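Local coordinates for iron uptake protein A2 (Synechocystis sp., PDB 2VP1) that probably serves as the ferric-iron-binding subunit of a periplasmic ABC transporter that imports iron into the cell, at residues 132-137 against 220-225. Numbering follows the deposited sequence.
Sequences VLYYSR and AIANSY. With FE (Fe (III) ion), chain C.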
loop_
_atom_site.group_PDB
_atom_site.type_symbol
_atom_site.label_atom_id
_atom_site.label_comp_id
_atom_site.label_asym_id
_atom_site.label_seq_id
_atom_site.Cartn_x
_atom_site.Cartn_y
_atom_site.Cartn_z
ATOM N N VAL A 132 0.419 4.515 7.998
ATOM C CA VAL A 132 0.417 5.006 9.383
ATOM C C VAL A 132 1.370 6.183 9.574
ATOM O O VAL A 132 1.983 6.661 8.615
ATOM C CB VAL A 132 0.724 3.864 10.396
ATOM C CG1 VAL A 132 -0.316 2.767 10.282
ATOM C CG2 VAL A 132 2.119 3.302 10.155
ATOM N N LEU A 133 1.472 6.647 10.817
ATOM C CA LEU A 133 2.476 7.631 11.186
ATOM C C LEU A 133 3.551 6.990 12.034
ATOM O O LEU A 133 3.253 6.142 12.872
ATOM C CB LEU A 133 1.841 8.769 11.962
ATOM C CG LEU A 133 0.831 9.651 11.241
ATOM C CD1 LEU A 133 0.636 10.906 12.072
ATOM C CD2 LEU A 133 1.288 9.990 9.809
ATOM N N TYR A 134 4.799 7.388 11.813
ATOM C CA TYR A 134 5.902 7.028 12.720
ATOM C C TYR A 134 6.472 8.285 13.345
ATOM O O TYR A 134 6.451 9.342 12.712
ATOM C CB TYR A 134 6.983 6.213 11.997
ATOM C CG TYR A 134 6.424 4.926 11.435
ATOM C CD1 TYR A 134 5.962 4.854 10.115
ATOM C CD2 TYR A 134 6.296 3.786 12.240
ATOM C CE1 TYR A 134 5.412 3.678 9.615
ATOM C CE2 TYR A 134 5.742 2.602 11.737
ATOM C CZ TYR A 134 5.307 2.560 10.431
ATOM O OH TYR A 134 4.780 1.392 9.938
ATOM N N TYR A 135 6.953 8.183 14.589
ATOM C CA TYR A 135 7.482 9.350 15.309
ATOM C C TYR A 135 8.664 9.061 16.251
ATOM O O TYR A 135 8.802 7.949 16.792
ATOM C CB TYR A 135 6.361 10.011 16.088
ATOM C CG TYR A 135 5.881 9.198 17.270
ATOM C CD1 TYR A 135 4.893 8.212 17.109
ATOM C CD2 TYR A 135 6.393 9.431 18.565
ATOM C CE1 TYR A 135 4.432 7.467 18.187
ATOM C CE2 TYR A 135 5.938 8.687 19.656
ATOM C CZ TYR A 135 4.955 7.700 19.455
ATOM O OH TYR A 135 4.486 6.963 20.518
ATOM N N SER A 136 9.500 10.081 16.452
ATOM C CA SER A 136 10.612 10.025 17.401
ATOM C C SER A 136 10.082 9.931 18.815
ATOM O O SER A 136 9.368 10.827 19.260
ATOM C CB SER A 136 11.457 11.288 17.292
ATOM O OG SER A 136 12.590 11.196 18.135
ATOM N N ARG A 137 10.426 8.856 19.522
ATOM C CA ARG A 137 9.979 8.678 20.905
ATOM C C ARG A 137 10.671 9.726 21.764
ATOM O O ARG A 137 10.180 10.104 22.816
ATOM C CB ARG A 137 10.248 7.246 21.411
ATOM C CG ARG A 137 9.581 6.912 22.758
ATOM C CD ARG A 137 9.428 5.401 23.076
ATOM N NE ARG A 137 10.691 4.675 22.939
ATOM C CZ ARG A 137 11.676 4.665 23.836
ATOM N NH1 ARG A 137 11.574 5.338 24.981
ATOM N NH2 ARG A 137 12.776 3.975 23.581
ATOM N N ALA A 220 6.978 10.763 10.309
ATOM C CA ALA A 220 6.988 10.168 8.989
ATOM C C ALA A 220 5.656 9.504 8.681
ATOM O O ALA A 220 5.064 8.851 9.551
ATOM C CB ALA A 220 8.119 9.144 8.881
ATOM N N ILE A 221 5.192 9.670 7.444
ATOM C CA ILE A 221 4.041 8.932 6.930
ATOM C C ILE A 221 4.595 7.735 6.166
ATOM O O ILE A 221 5.361 7.920 5.224
ATOM C CB ILE A 221 3.171 9.813 5.997
ATOM C CG1 ILE A 221 2.800 11.118 6.691
ATOM C CG2 ILE A 221 1.901 9.096 5.549
ATOM C CD1 ILE A 221 2.141 12.113 5.773
ATOM N N ALA A 222 4.250 6.519 6.603
ATOM C CA ALA A 222 4.665 5.265 5.923
ATOM C C ALA A 222 3.769 4.081 6.273
ATOM O O ALA A 222 2.952 4.160 7.183
ATOM C CB ALA A 222 6.121 4.934 6.219
ATOM N N ASN A 223 3.929 2.982 5.546
ATOM C CA ASN A 223 3.057 1.816 5.701
ATOM C C ASN A 223 3.405 0.988 6.930
ATOM O O ASN A 223 4.582 0.899 7.318
ATOM C CB ASN A 223 3.089 0.937 4.455
ATOM C CG ASN A 223 2.332 1.543 3.283
ATOM O OD1 ASN A 223 1.609 2.539 3.423
ATOM N ND2 ASN A 223 2.487 0.931 2.111
ATOM N N SER A 224 2.370 0.387 7.519
ATOM C CA SER A 224 2.478 -0.374 8.761
ATOM C C SER A 224 3.479 -1.507 8.724
ATOM O O SER A 224 4.280 -1.639 9.639
ATOM C CB SER A 224 1.110 -0.934 9.177
ATOM O OG SER A 224 0.430 -1.555 8.092
ATOM N N TYR A 225 3.439 -2.317 7.669
ATOM C CA TYR A 225 4.191 -3.577 7.618
ATOM C C TYR A 225 5.725 -3.391 7.566
ATOM O O TYR A 225 6.473 -4.312 7.878
ATOM C CB TYR A 225 3.708 -4.431 6.428
ATOM C CG TYR A 225 3.813 -3.683 5.117
ATOM C CD1 TYR A 225 5.015 -3.652 4.417
ATOM C CD2 TYR A 225 2.728 -2.957 4.609
ATOM C CE1 TYR A 225 5.136 -2.943 3.247
ATOM C CE2 TYR A 225 2.841 -2.242 3.412
ATOM C CZ TYR A 225 4.053 -2.237 2.740
ATOM O OH TYR A 225 4.218 -1.538 1.570
HETATM FE FE FE C . 5.526 -1.680 0.030
#
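Leu133 and Ile221 run alongside each other off the same face of the sheet, Leu133 CD2 resting 3.6 Å from Ile221 CG1. Their backbones form a non-hydrogen-bonded antiparallel pair. The other sheet face carries Val132, Tyr134, Ala220 and Ala222. There the ring of Tyr134 runs past the methyl of Ala222, with Tyr134 CE1 3.7 Å from Ala222 CB. With CG anti to the carbonyl carbon (chi1 -60°), this ring is carried along strand 220-223 toward its C-terminal end. Helix 205-213, through Ile209, and strand 245-248, through Val245 and Leu247, also pack on Tyr134.

Two hydrogen-bonded pairs flank the central one. Tyr134 N to Ala220 O, at 2.7 Å, is nearly straight at N-H (170°), and Ala220 N returns a bond to Tyr134 O. Between Val132 and Ala222 the bond from Val132 N to Ala222 O is more bent, and Ala222 N answers it with a bond of 3.0 Å to Val132 O. The short strand axes diverge from strict antiparallel, at 130°.

At the polar end the phenol of Tyr134 donates to the main chain at the end of strand 220-223: Tyr134 OH lies 2.7 Å from Asn223 O, above the carbonyl plane rather than on a lone pair. Beyond it, Asn223 ND2 donates to Tyr225 OH at 3.1 Å, in the amide plane, while Asn223 OD1 accepts from Arg131. Asn223 is thus a second-shell residue for Tyr225, whose OH binds the iron(III) ion at 2.0 Å, with the metal at the ring edge. His43, Tyr44, Tyr169 and Tyr226 complete this tyrosine-rich ferric site of a periplasmic solute-binding protein, reached here from the end of a strand leading into helix 224-232.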